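Local coordinates for protein chitinase (Thermococcus kodakarensis KOD1, PDB 5DHE) that hydrolyses chitin, the module described here being a chitin-binding domain that probably holds the enzyme on its insoluble polysaccharide substrate, at residues K38-S43 and P84-Y89; G42-S47 and I78-E83. All blocks are in the same frame, centred on the assembly; numbering follows the deposited sequence.

Contact 1 (K38-S43 and P84-Y89)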
loop_
_atom_site.group_PDB
_atom_site.type_symbol
_atom_site.label_atom_id
_atom_site.label_comp_id
_atom_site.label_asym_id
_atom_site.label_seq_id
_atom_site.Cartn_x
_atom_site.Cartn_y
_atom_site.Cartn_z
ATOM N N LYS A 38 -4.965 -2.962 5.747
ATOM C CA LYS A 38 -5.652 -3.498 6.921
ATOM C C LYS A 38 -4.577 -3.903 7.932
ATOM O O LYS A 38 -3.784 -4.803 7.670
ATOM C CB LYS A 38 -6.479 -4.724 6.531
ATOM C CG LYS A 38 -7.322 -5.267 7.662
ATOM C CD LYS A 38 -8.083 -6.497 7.228
ATOM C CE LYS A 38 -9.005 -6.967 8.339
ATOM N NZ LYS A 38 -9.595 -8.293 8.018
ATOM N N LEU A 39 -4.547 -3.220 9.076
ATOM C CA LEU A 39 -3.577 -3.507 10.128
ATOM C C LEU A 39 -4.189 -4.198 11.338
ATOM O O LEU A 39 -5.339 -3.940 11.699
ATOM C CB LEU A 39 -2.942 -2.217 10.639
ATOM C CG LEU A 39 -1.861 -1.486 9.874
ATOM C CD1 LEU A 39 -1.419 -0.287 10.719
ATOM C CD2 LEU A 39 -0.683 -2.415 9.628
ATOM N N LYS A 40 -3.401 -5.048 11.982
ATOM C CA LYS A 40 -3.862 -5.716 13.193
ATOM C C LYS A 40 -4.049 -4.643 14.261
ATOM O O LYS A 40 -3.322 -3.644 14.282
ATOM C CB LYS A 40 -2.817 -6.721 13.680
ATOM C CG LYS A 40 -2.641 -7.919 12.793
ATOM C CD LYS A 40 -1.739 -8.949 13.457
ATOM C CE LYS A 40 -1.618 -10.202 12.607
ATOM N NZ LYS A 40 -2.954 -10.810 12.327
ATOM N N ASP A 41 -5.021 -4.844 15.146
ATOM C CA ASP A 41 -5.253 -3.883 16.219
ATOM C C ASP A 41 -3.978 -3.727 17.060
ATOM O O ASP A 41 -3.250 -4.693 17.295
ATOM C CB ASP A 41 -6.375 -4.355 17.158
ATOM C CG ASP A 41 -7.759 -4.182 16.564
ATOM O OD1 ASP A 41 -7.921 -3.376 15.626
ATOM O OD2 ASP A 41 -8.689 -4.854 17.064
ATOM N N GLY A 42 -3.706 -2.503 17.504
ATOM C CA GLY A 42 -2.538 -2.280 18.333
ATOM C C GLY A 42 -1.289 -1.874 17.582
ATOM O O GLY A 42 -0.289 -1.494 18.207
ATOM N N SER A 43 -1.329 -1.972 16.259
ATOM C CA SER A 43 -0.188 -1.577 15.434
ATOM C C SER A 43 -0.446 -0.208 14.794
ATOM O O SER A 43 -1.587 0.178 14.563
ATOM C CB SER A 43 0.053 -2.609 14.329
ATOM O OG SER A 43 1.083 -2.201 13.420
ATOM N N PRO A 84 2.144 -7.048 10.994
ATOM C CA PRO A 84 0.834 -6.485 11.336
ATOM C C PRO A 84 -0.106 -6.267 10.163
ATOM O O PRO A 84 -1.316 -6.149 10.344
ATOM C CB PRO A 84 1.195 -5.178 12.039
ATOM C CG PRO A 84 2.409 -4.749 11.296
ATOM C CD PRO A 84 3.207 -6.037 11.169
ATOM N N VAL A 85 0.432 -6.213 8.952
ATOM C CA VAL A 85 -0.441 -6.013 7.806
ATOM C C VAL A 85 -1.127 -7.324 7.436
ATOM O O VAL A 85 -0.481 -8.337 7.165
ATOM C CB VAL A 85 0.336 -5.463 6.594
ATOM C CG1 VAL A 85 -0.590 -5.377 5.363
ATOM C CG2 VAL A 85 0.871 -4.073 6.924
ATOM N N GLU A 86 -2.451 -7.291 7.417
ATOM C CA GLU A 86 -3.240 -8.472 7.083
ATOM C C GLU A 86 -3.636 -8.453 5.611
ATOM O O GLU A 86 -3.875 -9.510 5.016
ATOM C CB GLU A 86 -4.491 -8.516 7.961
ATOM C CG GLU A 86 -4.179 -8.691 9.445
ATOM C CD GLU A 86 -5.423 -8.669 10.308
ATOM O OE1 GLU A 86 -6.277 -7.786 10.100
ATOM O OE2 GLU A 86 -5.545 -9.533 11.200
ATOM N N ALA A 87 -3.702 -7.262 5.022
ATOM C CA ALA A 87 -4.078 -7.155 3.620
ATOM C C ALA A 87 -3.846 -5.768 3.071
ATOM O O ALA A 87 -3.843 -4.796 3.822
ATOM C CB ALA A 87 -5.555 -7.518 3.445
ATOM N N MET A 88 -3.609 -5.687 1.763
ATOM C CA MET A 88 -3.468 -4.385 1.113
ATOM C C MET A 88 -4.313 -4.446 -0.139
ATOM O O MET A 88 -4.406 -5.493 -0.785
ATOM C CB MET A 88 -2.021 -4.071 0.752
ATOM C CG MET A 88 -1.124 -4.038 1.955
ATOM S SD MET A 88 0.412 -3.182 1.568
ATOM C CE MET A 88 1.164 -4.349 0.594
ATOM N N TYR A 89 -4.957 -3.327 -0.457
ATOM C CA TYR A 89 -5.829 -3.262 -1.624
ATOM C C TYR A 89 -5.444 -2.092 -2.514
ATOM O O TYR A 89 -5.293 -0.966 -2.033
ATOM C CB TYR A 89 -7.277 -3.065 -1.184
ATOM C CG TYR A 89 -7.779 -4.085 -0.201
ATOM C CD1 TYR A 89 -7.414 -4.028 1.142
ATOM C CD2 TYR A 89 -8.601 -5.127 -0.619
ATOM C CE1 TYR A 89 -7.853 -4.987 2.043
ATOM C CE2 TYR A 89 -9.043 -6.083 0.264
ATOM C CZ TYR A 89 -8.667 -6.011 1.591
ATOM O OH TYR A 89 -9.104 -6.974 2.464
HETATM O O HOH W 1 -7.128 -6.054 11.981
#
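Lys38 and Ala87 form an antiparallel hydrogen-bonded pair, with Lys38 N 2.9 Å from Ala87 O, yet the next pair is Leu39 with Val85, so the register slips by one at a beta bulge. Glu86 is the extra residue, and its N reaches Lys38 O at 2.8 Å. Ala87 N, buried, finds no partner in the model. Beyond the bulge, Lys40 N donates to Pro84 O, and a type II turn from Lys40 to Ser43, with Gly42 in its third position, follows the strand. These strands, 34-39 and 85-92, are neighbours in the five-stranded sheet of the beta-sandwich. On its inner face Leu39 CD2 presses on Val85 CG2 at 3.5 Å. After the turn, Ser43, whose OG bonds to Thr80 O, lies against Pro84 CB.

The outer face carries a charged cluster. Glu86 takes Lys40 NZ on the anti side of OE2, at 3.1 Å and 22° out of the carboxylate plane; a bend at chi4 (-57°) turns this ammonium toward Glu86. Lys38 runs extended past Glu86 OE1, its CE close to that oxygen and its NZ in a long salt bridge with it (3.9 Å). A water donates to both Glu86 OE1 and Leu39 O; with Lys40 on OE2, this probably restricts carboxylate rotation.

Contact 2 (G42-S47 and I78-E83)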
loop_
_atom_site.group_PDB
_atom_site.type_symbol
_atom_site.label_atom_id
_atom_site.label_comp_id
_atom_site.label_asym_id
_atom_site.label_seq_id
_atom_site.Cartn_x
_atom_site.Cartn_y
_atom_site.Cartn_z
ATOM N N GLY A 42 -3.706 -2.503 17.504
ATOM C CA GLY A 42 -2.538 -2.280 18.333
ATOM C C GLY A 42 -1.289 -1.874 17.582
ATOM O O GLY A 42 -0.289 -1.494 18.207
ATOM N N SER A 43 -1.329 -1.972 16.259
ATOM C CA SER A 43 -0.188 -1.577 15.434
ATOM C C SER A 43 -0.446 -0.208 14.794
ATOM O O SER A 43 -1.587 0.178 14.563
ATOM C CB SER A 43 0.053 -2.609 14.329
ATOM O OG SER A 43 1.083 -2.201 13.420
ATOM N N ALA A 44 0.632 0.521 14.520
ATOM C CA ALA A 44 0.539 1.822 13.866
ATOM C C ALA A 44 1.627 1.932 12.818
ATOM O O ALA A 44 2.667 1.300 12.929
ATOM C CB ALA A 44 0.733 2.955 14.878
ATOM N N VAL A 45 1.376 2.756 11.810
ATOM C CA VAL A 45 2.388 3.024 10.798
ATOM C C VAL A 45 3.294 4.073 11.434
ATOM O O VAL A 45 2.848 5.173 11.780
ATOM C CB VAL A 45 1.767 3.578 9.527
ATOM C CG1 VAL A 45 2.863 4.039 8.584
ATOM C CG2 VAL A 45 0.913 2.503 8.854
ATOM N N SER A 46 4.572 3.737 11.577
ATOM C CA SER A 46 5.540 4.618 12.218
ATOM C C SER A 46 6.500 5.322 11.256
ATOM O O SER A 46 7.202 6.250 11.648
ATOM C CB SER A 46 6.322 3.809 13.272
ATOM O OG SER A 46 6.977 2.692 12.679
ATOM N N SER A 47 6.541 4.877 10.003
ATOM C CA SER A 47 7.398 5.510 8.996
ATOM C C SER A 47 6.701 5.362 7.653
ATOM O O SER A 47 6.098 4.328 7.386
ATOM C CB SER A 47 8.768 4.813 8.890
ATOM O OG SER A 47 9.565 5.008 10.045
ATOM N N ILE A 78 6.747 1.435 7.587
ATOM C CA ILE A 78 7.080 0.504 8.639
ATOM C C ILE A 78 5.866 0.546 9.544
ATOM O O ILE A 78 5.307 1.623 9.777
ATOM C CB ILE A 78 8.321 0.957 9.423
ATOM C CG1 ILE A 78 9.530 0.926 8.491
ATOM C CG2 ILE A 78 8.533 0.064 10.645
ATOM C CD1 ILE A 78 10.797 1.471 9.165
ATOM N N ALA A 79 5.428 -0.622 9.998
ATOM C CA ALA A 79 4.289 -0.691 10.915
ATOM C C ALA A 79 4.798 -1.441 12.132
ATOM O O ALA A 79 5.583 -2.384 12.002
ATOM C CB ALA A 79 3.124 -1.425 10.278
ATOM N N THR A 80 4.367 -1.018 13.317
ATOM C CA THR A 80 4.841 -1.645 14.537
ATOM C C THR A 80 4.369 -3.077 14.736
ATOM O O THR A 80 3.273 -3.465 14.328
ATOM C CB THR A 80 4.455 -0.782 15.748
ATOM O OG1 THR A 80 3.025 -0.654 15.817
ATOM C CG2 THR A 80 5.086 0.605 15.605
ATOM N N GLY A 81 5.218 -3.877 15.364
ATOM C CA GLY A 81 4.853 -5.265 15.578
ATOM C C GLY A 81 5.352 -6.181 14.475
ATOM O O GLY A 81 5.952 -5.735 13.490
ATOM N N SER A 82 5.074 -7.470 14.651
ATOM C CA SER A 82 5.469 -8.535 13.728
ATOM C C SER A 82 4.378 -8.832 12.707
ATOM O O SER A 82 3.300 -9.270 13.082
ATOM C CB SER A 82 5.762 -9.809 14.533
ATOM O OG SER A 82 6.104 -10.895 13.686
ATOM N N GLU A 83 4.664 -8.583 11.430
ATOM C CA GLU A 83 3.705 -8.828 10.352
ATOM C C GLU A 83 2.291 -8.344 10.683
ATOM O O GLU A 83 1.317 -9.109 10.619
ATOM C CB GLU A 83 3.698 -10.323 10.011
ATOM C CG GLU A 83 5.032 -10.784 9.443
ATOM C CD GLU A 83 5.017 -12.238 9.021
ATOM O OE1 GLU A 83 4.099 -12.619 8.272
ATOM O OE2 GLU A 83 5.924 -12.992 9.429
HETATM O O HOH W 2 2.175 -2.405 17.643
#
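The peptide carbonyls of Thr80 and Ile78 are the flat groups met from segment 42-47, each in a different way. Ser43 OG donates to Thr80 O at 2.7 Å, in the carbonyl plane on a lone pair. Ile78 O is shared by two successive N-H groups, Ser46 N at 2.9 Å, tilted 26° from the plane, and Ser47 N, whose bond is weak at 3.5 Å. Ser47 O in turn accepts Ile78 N. Ser46 and Ser47 thus both face Ile78, a classic beta bulge that shifts the register by one after the Val45-Ala79 pair.

The strands concerned, 45-49 and 72-80, are antiparallel neighbours in the four-stranded sheet of the sandwich, 45-49 being its outermost strand on this side. Val45 and Ala79 point into the interior, where both touch Leu39 and Val45 also reaches Val60 and Phe62 of the opposing sheet.

Toward the loop, a side chain stands in for a backbone acceptor. Thr80 N bonds to Ala44 O, but the return bond from Ala44 N goes to Thr80 OG1, 3.0 Å away and fairly straight (161° at the hydrogen). With chi1 at 60° this hydroxyl sits between its own N and carbonyl carbon, facing Ala44, while Thr80 CG2 lies 3.7 Å from Ala44 O. A water joins Thr80 OG1 to Gly42 O, continuing the link into the turn.

On the other face the Ile78 side chain lies beside the two serines. Its CG2 approaches Ser46 OG at 3.7 Å, and CD1, at the end of the other branch, rests beside the CB and OG of Ser47. Trp16 and Ser18 also touch Ile78, whereas Ala79 is bonded through its backbone to Thr19 on the next strand.

Contacts 1 and 2 lie with centres about 8 Å apart at one end of the sandwich, one in each sheet. Along the chain, strand 34-39 enters contact 1, the shared residues Gly42 and Ser43 carry the chain over, and strand 45-49 continues in contact 2; much later, strand 72-80 leads to 85-92, returning from the four-stranded to the five-stranded sheet. Two crossings, separated along the chain and running in opposite senses between the sheets, thus lie side by side. They touch where Ala79 CB lies 3.5 Å from Pro84 CG and where Lys40 CE packs near Glu83 O. The two sheets of this chitin-binding domain are therefore joined here by paired loops as well as by apolar side chains.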